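PDB 3TW5: transglutaminase elicitor, which probably cross-links proteins by joining glutamine side chains to lysine amines, and probably acts as an elicitor that triggers plant innate immunity. Local coordinates for residues Ala9-Tyr14 with Gln171-Gly176; Ser35-Pro40 with Pro133-Glu138; His129-Ala134 with Asn232-Gly237; Leu216-Val221 with Leu333-Ala338. The protein carries 1 engineered substitution. All coordinates share one frame; numbering follows the deposited sequence.

Contact 1 of 4, residues Ala9-Tyr14 with Gln171-Gly176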
loop_
_atom_site.group_PDB
_atom_site.type_symbol
_atom_site.label_atom_id
_atom_site.label_comp_id
_atom_site.label_asym_id
_atom_site.label_seq_id
_atom_site.Cartn_x
_atom_site.Cartn_y
_atom_site.Cartn_z
ATOM N N ALA A 9 -20.576 6.859 -0.193
ATOM C CA ALA A 9 -21.470 6.068 -1.037
ATOM C C ALA A 9 -20.762 4.852 -1.633
ATOM O O ALA A 9 -21.294 3.742 -1.586
ATOM C CB ALA A 9 -22.061 6.930 -2.139
ATOM N N LYS A 10 -19.563 5.072 -2.180
ATOM C CA LYS A 10 -18.751 4.001 -2.759
ATOM C C LYS A 10 -18.489 2.895 -1.742
ATOM O O LYS A 10 -18.559 1.709 -2.074
ATOM C CB LYS A 10 -17.411 4.535 -3.276
ATOM C CG LYS A 10 -17.495 5.582 -4.374
ATOM C CD LYS A 10 -16.111 5.857 -4.951
ATOM C CE LYS A 10 -16.031 7.238 -5.579
ATOM N NZ LYS A 10 -14.818 7.400 -6.430
ATOM N N LEU A 11 -18.189 3.293 -0.507
ATOM C CA LEU A 11 -17.937 2.350 0.580
ATOM C C LEU A 11 -19.202 1.592 0.981
ATOM O O LEU A 11 -19.177 0.369 1.140
ATOM C CB LEU A 11 -17.342 3.068 1.797
ATOM C CG LEU A 11 -15.917 3.626 1.710
ATOM C CD1 LEU A 11 -15.598 4.438 2.949
ATOM C CD2 LEU A 11 -14.890 2.520 1.526
ATOM N N GLU A 12 -20.303 2.327 1.131
ATOM C CA GLU A 12 -21.583 1.751 1.546
ATOM C C GLU A 12 -22.115 0.759 0.517
ATOM O O GLU A 12 -22.754 -0.229 0.877
ATOM C CB GLU A 12 -22.612 2.851 1.834
ATOM C CG GLU A 12 -22.360 3.603 3.143
ATOM C CD GLU A 12 -23.378 4.701 3.430
ATOM O OE1 GLU A 12 -23.476 5.126 4.601
ATOM O OE2 GLU A 12 -24.077 5.146 2.495
ATOM N N ALA A 13 -21.840 1.031 -0.756
ATOM C CA ALA A 13 -22.190 0.122 -1.846
ATOM C C ALA A 13 -21.385 -1.174 -1.772
ATOM O O ALA A 13 -21.951 -2.262 -1.871
ATOM C CB ALA A 13 -21.985 0.797 -3.190
ATOM N N TYR A 14 -20.071 -1.049 -1.587
ATOM C CA TYR A 14 -19.183 -2.208 -1.508
ATOM C C TYR A 14 -19.450 -3.082 -0.282
ATOM O O TYR A 14 -19.453 -4.307 -0.383
ATOM C CB TYR A 14 -17.706 -1.787 -1.552
ATOM C CG TYR A 14 -16.739 -2.940 -1.335
ATOM C CD1 TYR A 14 -15.922 -2.990 -0.205
ATOM C CD2 TYR A 14 -16.658 -3.989 -2.251
ATOM C CE1 TYR A 14 -15.043 -4.050 0.001
ATOM C CE2 TYR A 14 -15.786 -5.050 -2.053
ATOM C CZ TYR A 14 -14.982 -5.076 -0.928
ATOM O OH TYR A 14 -14.123 -6.133 -0.739
ATOM N N GLN A 171 -9.812 -5.315 -9.128
ATOM C CA GLN A 171 -10.920 -4.385 -8.928
ATOM C C GLN A 171 -10.770 -3.642 -7.608
ATOM O O GLN A 171 -10.561 -4.258 -6.564
ATOM C CB GLN A 171 -12.253 -5.128 -8.967
ATOM C CG GLN A 171 -12.470 -5.927 -10.241
ATOM C CD GLN A 171 -13.919 -5.937 -10.670
ATOM O OE1 GLN A 171 -14.269 -5.385 -11.717
ATOM N NE2 GLN A 171 -14.777 -6.549 -9.856
ATOM N N THR A 172 -10.869 -2.316 -7.665
ATOM C CA THR A 172 -10.630 -1.478 -6.492
ATOM C C THR A 172 -11.815 -0.582 -6.150
ATOM O O THR A 172 -12.606 -0.221 -7.024
ATOM C CB THR A 172 -9.390 -0.565 -6.673
ATOM O OG1 THR A 172 -9.684 0.467 -7.622
ATOM C CG2 THR A 172 -8.174 -1.356 -7.137
ATOM N N VAL A 173 -11.921 -0.237 -4.867
ATOM C CA VAL A 173 -12.793 0.843 -4.410
ATOM C C VAL A 173 -11.883 2.023 -4.085
ATOM O O VAL A 173 -11.307 2.084 -3.000
ATOM C CB VAL A 173 -13.617 0.447 -3.158
ATOM C CG1 VAL A 173 -14.588 1.557 -2.784
ATOM C CG2 VAL A 173 -14.373 -0.849 -3.391
ATOM N N PHE A 174 -11.745 2.942 -5.035
ATOM C CA PHE A 174 -10.818 4.066 -4.902
ATOM C C PHE A 174 -11.511 5.309 -4.357
ATOM O O PHE A 174 -12.554 5.723 -4.867
ATOM C CB PHE A 174 -10.159 4.373 -6.249
ATOM C CG PHE A 174 -8.911 5.203 -6.139
ATOM C CD1 PHE A 174 -8.975 6.593 -6.191
ATOM C CD2 PHE A 174 -7.668 4.592 -5.989
ATOM C CE1 PHE A 174 -7.818 7.367 -6.088
ATOM C CE2 PHE A 174 -6.506 5.351 -5.885
ATOM C CZ PHE A 174 -6.579 6.743 -5.935
ATOM N N THR A 175 -10.923 5.904 -3.319
ATOM C CA THR A 175 -11.501 7.086 -2.674
ATOM C C THR A 175 -10.453 8.160 -2.383
ATOM O O THR A 175 -9.300 7.847 -2.087
ATOM C CB THR A 175 -12.234 6.723 -1.363
ATOM O OG1 THR A 175 -11.306 6.162 -0.427
ATOM C CG2 THR A 175 -13.366 5.727 -1.617
ATOM N N GLY A 176 -10.867 9.423 -2.466
ATOM C CA GLY A 176 -9.977 10.555 -2.213
ATOM C C GLY A 176 -10.011 11.598 -3.314
ATOM O O GLY A 176 -9.131 11.637 -4.174
#
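Val-173 meets Lys-10 and Tyr-14 with its two methyl groups, and most of the helix-to-strand joint between Ala9-Tyr14 and Gln171-Gly176 is built round that fork. With CG1 anti to the backbone N (chi1 -176°), the valine sends one branch to each of two successive helix turns. CG1 lies against Lys-10 at the root of its side chain, 4.1 Å from Lys-10 CB, and also reaches Leu-11, whose CD2 closes the flank. CG2 goes to the next turn, where it sits over one face of the Tyr-14 ring in a CH-pi contact, 4.2 Å from the ring centroid. The phenol oxygen beyond is held by the carbonyl O of Lys-337.

Lys-10 illustrates how a long side chain can serve two purposes. Its extended chain runs past Thr-175, with Lys-10 CD 4.3 Å from Thr-175 CG2, and delivers the ammonium group to the strand backbone. There Lys-10 NZ donates to Phe-174 O at 3.2 Å, meeting the carbonyl almost head-on (C=O...N angle 166°). Asp-7 gives NZ a further ion pair, long and weak. Thr-175 presents its methyl to the lysine, while its hydroxyl bonds to Leu-333 O and Tyr-204 OH.

The axes of the two segments are 9.0 Å apart at closest approach. Strand 172-175 is bonded along its length to strand 333-336, and helix 5-15 packs on this part of the sheet, running nearly antiparallel to strand 172-175, with Leu-11 also packed on Leu-335 and on helix 202-215.

Contact 2 of 4, residues Ser35-Pro40 with Pro133-Glu138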
loop_
_atom_site.group_PDB
_atom_site.type_symbol
_atom_site.label_atom_id
_atom_site.label_comp_id
_atom_site.label_asym_id
_atom_site.label_seq_id
_atom_site.Cartn_x
_atom_site.Cartn_y
_atom_site.Cartn_z
ATOM N N SER A 35 -2.446 -9.648 10.016
ATOM C CA SER A 35 -1.777 -8.484 9.451
ATOM C C SER A 35 -1.393 -8.738 7.998
ATOM O O SER A 35 -1.031 -9.863 7.640
ATOM C CB SER A 35 -0.527 -8.143 10.265
ATOM O OG SER A 35 0.222 -7.107 9.649
ATOM N N PRO A 36 -1.490 -7.699 7.147
ATOM C CA PRO A 36 -0.918 -7.807 5.810
ATOM C C PRO A 36 0.583 -8.067 5.918
ATOM O O PRO A 36 1.243 -7.493 6.788
ATOM C CB PRO A 36 -1.181 -6.427 5.205
ATOM C CG PRO A 36 -2.349 -5.904 5.943
ATOM C CD PRO A 36 -2.197 -6.421 7.339
ATOM N N TRP A 37 1.108 -8.936 5.060
ATOM C CA TRP A 37 2.518 -9.314 5.137
ATOM C C TRP A 37 3.469 -8.283 4.542
ATOM O O TRP A 37 3.090 -7.506 3.665
ATOM C CB TRP A 37 2.769 -10.695 4.522
ATOM C CG TRP A 37 2.125 -10.952 3.183
ATOM C CD1 TRP A 37 0.930 -11.570 2.959
ATOM C CD2 TRP A 37 2.660 -10.634 1.893
ATOM N NE1 TRP A 37 0.680 -11.647 1.612
ATOM C CE2 TRP A 37 1.725 -11.082 0.933
ATOM C CE3 TRP A 37 3.834 -10.008 1.455
ATOM C CZ2 TRP A 37 1.923 -10.921 -0.442
ATOM C CZ3 TRP A 37 4.034 -9.848 0.086
ATOM C CH2 TRP A 37 3.082 -10.306 -0.846
ATOM N N ALA A 38 4.705 -8.279 5.031
ATOM C CA ALA A 38 5.723 -7.364 4.537
ATOM C C ALA A 38 6.417 -7.945 3.315
ATOM O O ALA A 38 6.601 -9.159 3.211
ATOM C CB ALA A 38 6.728 -7.052 5.627
ATOM N N GLY A 39 6.790 -7.065 2.393
ATOM C CA GLY A 39 7.474 -7.445 1.161
ATOM C C GLY A 39 7.944 -6.201 0.438
ATOM O O GLY A 39 7.447 -5.109 0.709
ATOM N N PRO A 40 8.902 -6.346 -0.488
ATOM C CA PRO A 40 9.423 -5.155 -1.147
ATOM C C PRO A 40 8.533 -4.670 -2.285
ATOM O O PRO A 40 7.593 -5.360 -2.685
ATOM C CB PRO A 40 10.774 -5.619 -1.689
ATOM C CG PRO A 40 10.632 -7.074 -1.881
ATOM C CD PRO A 40 9.497 -7.577 -1.028
ATOM N N PRO A 133 -2.132 -4.713 -2.086
ATOM C CA PRO A 133 -3.338 -5.539 -2.112
ATOM C C PRO A 133 -3.039 -7.031 -1.983
ATOM O O PRO A 133 -3.866 -7.773 -1.456
ATOM C CB PRO A 133 -3.951 -5.229 -3.481
ATOM C CG PRO A 133 -2.833 -4.719 -4.298
ATOM C CD PRO A 133 -1.953 -3.982 -3.354
ATOM N N ALA A 134 -1.869 -7.461 -2.455
ATOM C CA ALA A 134 -1.443 -8.849 -2.308
ATOM C C ALA A 134 -1.165 -9.165 -0.841
ATOM O O ALA A 134 -1.530 -10.235 -0.352
ATOM C CB ALA A 134 -0.227 -9.133 -3.162
ATOM N N ALA A 135 -0.540 -8.220 -0.139
ATOM C CA ALA A 135 -0.310 -8.339 1.300
ATOM C C ALA A 135 -1.614 -8.564 2.067
ATOM O O ALA A 135 -1.680 -9.408 2.961
ATOM C CB ALA A 135 0.409 -7.115 1.820
ATOM N N ILE A 136 -2.650 -7.818 1.693
ATOM C CA ILE A 136 -3.964 -7.936 2.318
ATOM C C ILE A 136 -4.659 -9.244 1.931
ATOM O O ILE A 136 -4.869 -10.111 2.782
ATOM C CB ILE A 136 -4.871 -6.722 1.981
ATOM C CG1 ILE A 136 -4.225 -5.419 2.467
ATOM C CG2 ILE A 136 -6.268 -6.903 2.581
ATOM C CD1 ILE A 136 -4.743 -4.171 1.781
ATOM N N LEU A 137 -4.989 -9.389 0.649
ATOM C CA LEU A 137 -5.848 -10.479 0.183
ATOM C C LEU A 137 -5.195 -11.853 0.213
ATOM O O LEU A 137 -5.880 -12.860 0.407
ATOM C CB LEU A 137 -6.371 -10.198 -1.232
ATOM C CG LEU A 137 -7.290 -8.996 -1.467
ATOM C CD1 LEU A 137 -7.485 -8.813 -2.955
ATOM C CD2 LEU A 137 -8.636 -9.136 -0.755
ATOM N N GLU A 138 -3.880 -11.893 0.026
ATOM C CA GLU A 138 -3.163 -13.162 -0.088
ATOM C C GLU A 138 -2.540 -13.603 1.242
ATOM O O GLU A 138 -1.828 -12.830 1.888
ATOM C CB GLU A 138 -2.095 -13.061 -1.180
ATOM C CG GLU A 138 -2.005 -14.272 -2.086
ATOM C CD GLU A 138 -3.144 -14.347 -3.089
ATOM O OE1 GLU A 138 -3.395 -13.346 -3.797
ATOM O OE2 GLU A 138 -3.783 -15.415 -3.176
#
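Ala-134 brings its methyl to the six-membered end of the Trp-37 indole, with Ala-134 CB 3.9 Å from Trp-37 CZ2. One residue on, Ala-135 makes the central contact. Its CA lies over a face of the indole, 3.5 Å from the centroid of the five-membered ring and 17° off the normal, so the helix backbone itself serves as the CH-pi partner. The same residue faces Pro-36: Ala-135 CB and Pro-36 CB are 3.8 Å apart, and the carbonyl Ala-135 O receives a CA-H...O contact from Pro-36 CA. Ile-136 extends this apolar patch, its CG1 lying alongside Pro-36 CG at 4.0 Å.

At Glu-138 the chain leaves the helix and the chemistry changes. Trp-37 NE1 donates to Glu-138 O at 2.8 Å. The acceptor lies in the indole plane, yet the nitrogen stands above the plane of the carbonyl, and the N-H...O angle of 135° describes a bent bond. The carboxylate of Glu-138 turns elsewhere, to the hydroxyls of Tyr-165 and Tyr-352.

Trp-37 CG lies between its backbone N and carbonyl carbon (chi1 46°), which lays the indole across the last helical turn. The contact exemplifies a loop tryptophan used in two ways: its face packs on Ala-135 CA, with the methyl of Ala-134 near the six-membered end, and its edge N-H, in this buried setting, finds an acceptor in a main-chain carbonyl just past the helix end.

Contact 3 of 4, residues His129-Ala134 with Asn232-Gly237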
loop_
_atom_site.group_PDB
_atom_site.type_symbol
_atom_site.label_atom_id
_atom_site.label_comp_id
_atom_site.label_asym_id
_atom_site.label_seq_id
_atom_site.Cartn_x
_atom_site.Cartn_y
_atom_site.Cartn_z
ATOM N N HIS A 129 1.924 -0.557 -5.450
ATOM C CA HIS A 129 0.489 -0.610 -5.730
ATOM C C HIS A 129 -0.001 -2.044 -5.928
ATOM O O HIS A 129 -1.197 -2.317 -5.824
ATOM C CB HIS A 129 0.178 0.205 -6.983
ATOM C CG HIS A 129 0.892 -0.280 -8.206
ATOM N ND1 HIS A 129 2.103 0.234 -8.615
ATOM C CD2 HIS A 129 0.572 -1.248 -9.099
ATOM C CE1 HIS A 129 2.496 -0.390 -9.712
ATOM N NE2 HIS A 129 1.585 -1.295 -10.025
ATOM N N ALA A 130 0.931 -2.944 -6.231
ATOM C CA ALA A 130 0.622 -4.348 -6.475
ATOM C C ALA A 130 0.880 -5.218 -5.245
ATOM O O ALA A 130 0.115 -6.146 -4.967
ATOM C CB ALA A 130 1.414 -4.856 -7.659
ATOM N N TRP A 131 1.956 -4.918 -4.520
ATOM C CA TRP A 131 2.299 -5.635 -3.293
ATOM C C TRP A 131 1.253 -5.437 -2.196
ATOM O O TRP A 131 0.849 -6.399 -1.535
ATOM C CB TRP A 131 3.688 -5.225 -2.790
ATOM C CG TRP A 131 3.848 -5.348 -1.300
ATOM C CD1 TRP A 131 3.830 -6.498 -0.563
ATOM C CD2 TRP A 131 4.038 -4.279 -0.367
ATOM N NE1 TRP A 131 3.992 -6.213 0.769
ATOM C CE2 TRP A 131 4.126 -4.859 0.919
ATOM C CE3 TRP A 131 4.147 -2.887 -0.491
ATOM C CZ2 TRP A 131 4.318 -4.094 2.076
ATOM C CZ3 TRP A 131 4.338 -2.126 0.661
ATOM C CH2 TRP A 131 4.423 -2.734 1.927
ATOM N N SER A 132 0.821 -4.190 -2.009
ATOM C CA SER A 132 -0.120 -3.834 -0.944
ATOM C C SER A 132 -1.411 -4.663 -0.945
ATOM O O SER A 132 -1.753 -5.259 0.078
ATOM C CB SER A 132 -0.433 -2.338 -0.972
ATOM O OG SER A 132 0.755 -1.573 -0.947
ATOM N N PRO A 133 -2.132 -4.713 -2.086
ATOM C CA PRO A 133 -3.338 -5.539 -2.112
ATOM C C PRO A 133 -3.039 -7.031 -1.983
ATOM O O PRO A 133 -3.866 -7.773 -1.456
ATOM C CB PRO A 133 -3.951 -5.229 -3.481
ATOM C CG PRO A 133 -2.833 -4.719 -4.298
ATOM C CD PRO A 133 -1.953 -3.982 -3.354
ATOM N N ALA A 134 -1.869 -7.461 -2.455
ATOM C CA ALA A 134 -1.443 -8.849 -2.308
ATOM C C ALA A 134 -1.165 -9.165 -0.841
ATOM O O ALA A 134 -1.530 -10.235 -0.352
ATOM C CB ALA A 134 -0.227 -9.133 -3.162
ATOM N N ASN A 232 2.385 3.263 -1.926
ATOM C CA ASN A 232 1.280 2.445 -1.440
ATOM C C ASN A 232 1.723 1.512 -0.329
ATOM O O ASN A 232 2.724 0.808 -0.462
ATOM C CB ASN A 232 0.654 1.639 -2.580
ATOM C CG ASN A 232 -0.073 2.508 -3.582
ATOM O OD1 ASN A 232 -1.292 2.646 -3.526
ATOM N ND2 ASN A 232 0.674 3.102 -4.504
ATOM N N GLN A 233 0.975 1.523 0.771
ATOM C CA GLN A 233 1.240 0.650 1.912
ATOM C C GLN A 233 -0.077 0.040 2.383
ATOM O O GLN A 233 -1.086 0.743 2.451
ATOM C CB GLN A 233 1.878 1.427 3.074
ATOM C CG GLN A 233 2.921 2.487 2.698
ATOM C CD GLN A 233 4.252 1.905 2.264
ATOM O OE1 GLN A 233 4.648 0.825 2.699
ATOM N NE2 GLN A 233 4.956 2.628 1.400
ATOM N N PRO A 234 -0.077 -1.266 2.711
ATOM C CA PRO A 234 -1.274 -1.872 3.288
ATOM C C PRO A 234 -1.405 -1.512 4.768
ATOM O O PRO A 234 -0.433 -1.615 5.520
ATOM C CB PRO A 234 -1.023 -3.369 3.116
ATOM C CG PRO A 234 0.452 -3.508 3.138
ATOM C CD PRO A 234 1.014 -2.245 2.546
ATOM N N VAL A 235 -2.596 -1.083 5.175
ATOM C CA VAL A 235 -2.829 -0.656 6.555
ATOM C C VAL A 235 -3.040 -1.856 7.482
ATOM O O VAL A 235 -3.727 -2.814 7.127
ATOM C CB VAL A 235 -4.009 0.355 6.646
ATOM C CG1 VAL A 235 -4.382 0.650 8.092
ATOM C CG2 VAL A 235 -3.651 1.644 5.927
ATOM N N ARG A 236 -2.426 -1.797 8.662
ATOM C CA ARG A 236 -2.596 -2.826 9.682
ATOM C C ARG A 236 -3.604 -2.406 10.749
ATOM O O ARG A 236 -4.356 -3.241 11.257
ATOM C CB ARG A 236 -1.257 -3.167 10.337
ATOM C CG ARG A 236 -1.313 -4.382 11.249
ATOM C CD ARG A 236 -0.008 -4.580 11.982
ATOM N NE ARG A 236 -0.069 -5.712 12.904
ATOM C CZ ARG A 236 0.967 -6.165 13.607
ATOM N NH1 ARG A 236 2.159 -5.587 13.503
ATOM N NH2 ARG A 236 0.813 -7.200 14.420
ATOM N N GLY A 237 -3.621 -1.119 11.090
ATOM C CA GLY A 237 -4.496 -0.644 12.153
ATOM C C GLY A 237 -4.666 0.854 12.283
ATOM O O GLY A 237 -3.903 1.638 11.719
#
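Trp-131 and Pro-234 provide the aromatic part of this contact. Pro-234 CD lies over one face of the indole, 3.9 Å from the centroid of the six-membered ring, in a CH-pi contact offset toward the rim; the nearest pair is Trp-131 CH2 and Pro-234 CD at 3.5 Å. The two side chains cross at about a right angle. Trp-131 CG is roughly anti to the backbone N (chi1 152°), and the indole reaches over the proline from one side while Ser-132 borders it from another, with Ser-132 CB 3.8 Å from Pro-234 CD.

Van der Waals contacts also join Asn-232 to the helix. Its amide rests against His-129, Asn-232 CG being 3.8 Å from His-129 CA, and Asn-232 CB touches Ser-132 OG at 3.6 Å.

Polar groups turn to third parties: Ser-132 OG to Ser-128 O within the helix, His-129 NE2 to Asp-166, and Asn-232 OD1 to Trp-334 NE1. His129-Ala134 runs almost parallel to Asn232-Gly237, their axes 6.9 Å apart, between that strand and helix 154-167, on which Ala-130 and Trp-131 pack. Strand 232-246 pairs with 221-223 and 269-280, and forms a classic beta bulge where Arg-236 and Gly-237 face Ser-278.

Contact 4 of 4, residues Leu216-Val221 with Leu333-Ala338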
loop_
_atom_site.group_PDB
_atom_site.type_symbol
_atom_site.label_atom_id
_atom_site.label_comp_id
_atom_site.label_asym_id
_atom_site.label_seq_id
_atom_site.Cartn_x
_atom_site.Cartn_y
_atom_site.Cartn_z
ATOM N N LEU A 216 -15.894 -3.266 10.474
ATOM C CA LEU A 216 -16.090 -4.151 9.323
ATOM C C LEU A 216 -15.022 -5.237 9.155
ATOM O O LEU A 216 -15.019 -5.954 8.148
ATOM C CB LEU A 216 -16.240 -3.328 8.034
ATOM C CG LEU A 216 -17.409 -2.336 7.970
ATOM C CD1 LEU A 216 -17.198 -1.330 6.853
ATOM C CD2 LEU A 216 -18.751 -3.041 7.817
ATOM N N ASN A 217 -14.132 -5.364 10.143
ATOM C CA ASN A 217 -13.072 -6.388 10.143
ATOM C C ASN A 217 -12.277 -6.441 8.831
ATOM O O ASN A 217 -11.933 -7.519 8.336
ATOM C CB ASN A 217 -13.646 -7.773 10.496
ATOM C CG ASN A 217 -14.131 -7.863 11.941
ATOM O OD1 ASN A 217 -13.403 -7.526 12.877
ATOM N ND2 ASN A 217 -15.362 -8.329 12.124
ATOM N N SER A 218 -11.987 -5.264 8.284
ATOM C CA SER A 218 -11.325 -5.142 6.987
ATOM C C SER A 218 -10.187 -4.111 7.039
ATOM O O SER A 218 -9.931 -3.516 8.090
ATOM C CB SER A 218 -12.362 -4.771 5.921
ATOM O OG SER A 218 -11.777 -4.642 4.638
ATOM N N THR A 219 -9.500 -3.917 5.914
ATOM C CA THR A 219 -8.447 -2.902 5.805
ATOM C C THR A 219 -8.339 -2.317 4.385
ATOM O O THR A 219 -9.088 -2.712 3.487
ATOM C CB THR A 219 -7.077 -3.429 6.313
ATOM O OG1 THR A 219 -6.134 -2.351 6.364
ATOM C CG2 THR A 219 -6.541 -4.538 5.418
ATOM N N PHE A 220 -7.418 -1.372 4.196
ATOM C CA PHE A 220 -7.244 -0.690 2.912
ATOM C C PHE A 220 -5.784 -0.362 2.599
ATOM O O PHE A 220 -4.883 -0.699 3.368
ATOM C CB PHE A 220 -8.104 0.581 2.848
ATOM C CG PHE A 220 -7.892 1.528 4.001
ATOM C CD1 PHE A 220 -6.834 2.431 3.998
ATOM C CD2 PHE A 220 -8.764 1.529 5.085
ATOM C CE1 PHE A 220 -6.640 3.308 5.063
ATOM C CE2 PHE A 220 -8.581 2.406 6.147
ATOM C CZ PHE A 220 -7.516 3.295 6.139
ATOM N N VAL A 221 -5.569 0.292 1.459
ATOM C CA VAL A 221 -4.248 0.743 1.027
ATOM C C VAL A 221 -4.229 2.270 1.031
ATOM O O VAL A 221 -5.180 2.909 0.574
ATOM C CB VAL A 221 -3.904 0.223 -0.391
ATOM C CG1 VAL A 221 -2.501 0.629 -0.790
ATOM C CG2 VAL A 221 -4.049 -1.286 -0.466
ATOM N N LEU A 333 -7.339 6.628 -0.232
ATOM C CA LEU A 333 -7.562 5.321 0.382
ATOM C C LEU A 333 -8.262 4.424 -0.632
ATOM O O LEU A 333 -9.237 4.839 -1.261
ATOM C CB LEU A 333 -8.457 5.454 1.620
ATOM C CG LEU A 333 -7.936 5.791 3.022
ATOM C CD1 LEU A 333 -7.117 7.070 3.081
ATOM C CD2 LEU A 333 -9.111 5.879 3.988
ATOM N N TRP A 334 -7.775 3.198 -0.793
ATOM C CA TRP A 334 -8.449 2.244 -1.670
ATOM C C TRP A 334 -8.410 0.806 -1.173
ATOM O O TRP A 334 -7.475 0.403 -0.486
ATOM C CB TRP A 334 -7.931 2.340 -3.110
ATOM C CG TRP A 334 -6.469 2.060 -3.293
ATOM C CD1 TRP A 334 -5.439 2.935 -3.115
ATOM C CD2 TRP A 334 -5.880 0.828 -3.729
ATOM N NE1 TRP A 334 -4.242 2.323 -3.398
ATOM C CE2 TRP A 334 -4.482 1.031 -3.780
ATOM C CE3 TRP A 334 -6.394 -0.428 -4.077
ATOM C CZ2 TRP A 334 -3.591 0.023 -4.164
ATOM C CZ3 TRP A 334 -5.507 -1.431 -4.460
ATOM C CH2 TRP A 334 -4.120 -1.198 -4.497
ATOM N N LEU A 335 -9.446 0.048 -1.523
ATOM C CA LEU A 335 -9.544 -1.367 -1.171
ATOM C C LEU A 335 -9.616 -2.224 -2.429
ATOM O O LEU A 335 -10.331 -1.878 -3.373
ATOM C CB LEU A 335 -10.790 -1.642 -0.323
ATOM C CG LEU A 335 -11.106 -0.802 0.913
ATOM C CD1 LEU A 335 -11.924 0.424 0.536
ATOM C CD2 LEU A 335 -11.866 -1.644 1.920
ATOM N N PRO A 336 -8.875 -3.345 -2.453
ATOM C CA PRO A 336 -9.078 -4.320 -3.518
ATOM C C PRO A 336 -10.342 -5.143 -3.254
ATOM O O PRO A 336 -10.484 -5.727 -2.176
ATOM C CB PRO A 336 -7.821 -5.191 -3.441
ATOM C CG PRO A 336 -7.368 -5.081 -2.033
ATOM C CD PRO A 336 -7.751 -3.708 -1.570
ATOM N N LYS A 337 -11.256 -5.166 -4.223
ATOM C CA LYS A 337 -12.537 -5.860 -4.078
ATOM C C LYS A 337 -12.368 -7.363 -3.883
ATOM O O LYS A 337 -13.023 -7.961 -3.025
ATOM C CB LYS A 337 -13.438 -5.604 -5.287
ATOM C CG LYS A 337 -14.115 -4.244 -5.316
ATOM C CD LYS A 337 -15.217 -4.233 -6.367
ATOM C CE LYS A 337 -15.863 -2.865 -6.503
ATOM N NZ LYS A 337 -17.019 -2.891 -7.448
ATOM N N ALA A 338 -11.491 -7.961 -4.687
ATOM C CA ALA A 338 -11.241 -9.400 -4.657
ATOM C C ALA A 338 -9.901 -9.731 -5.306
ATOM O O ALA A 338 -9.280 -8.873 -5.939
ATOM C CB ALA A 338 -12.370 -10.152 -5.360
#
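Phe-220 packs against three consecutive residues of the facing strand, and its side chain can be traced outward atom by atom. Phe-220 CB touches the carbonyl O of Trp-334 and lies 3.8 Å from Leu-335 CG. CG lies between the phenylalanine's own N and carbonyl carbon (chi1 54°), a rotation that carries the ring toward Leu-333. CD1 and then CE1 pass along Leu-333 CG, and at the tip Phe-220 CZ comes to 3.7 Å from Leu-333 CD2. That methyl sits over the ring face, 3.9 Å from its centroid, as a CH-pi partner.

The next residue joins the sheet. Val-221 and Trp-334 form an antiparallel hydrogen-bonded pair: Val-221 N donates to Trp-334 O at 2.7 Å, and Trp-334 N returns the bond to Val-221 O at 2.9 Å. Their side chains lie side by side on the same face, where Val-221 CB covers the five-membered ring of Trp-334 from above, 3.7 Å from the centroid. Val-221 CG1 continues over the indole, 3.6 Å from Trp-334 CZ2.

Polar bonding across this contact therefore belongs to the main chain, while leucine, valine and aromatic faces fill the flanks. The paired backbone N-H and C=O groups satisfy one another in this buried place, while Val-221 and Trp-334 pack together on one face of the sheet and Phe-220 packs on Leu-333.

How the contacts relate
Contacts 2, 3 and 4 are largely buried, and the centre of contact 3 lies about 3 Å from the centre of the chain, whereas contact 1 is partly exposed. Helix 128-137 serves contacts 2 and 3, with Pro-133 and Ala-134 common to their segments, and Trp-131 NE1 is bonded to Trp-37 O between them. Contacts 1 and 4 meet through neighbouring strands 172-175 and 333-336, and contact 4 joins contact 3 where Thr-219 OG1 bonds to Val-235 O. Chemistry follows place: a lysine ammonium reaches a strand carbonyl in contact 1, an indole N-H serves contact 2, main-chain pairing secures contact 4, and contact 3, with no hydrogen bond between its segments, relies on van der Waals and CH-pi packing.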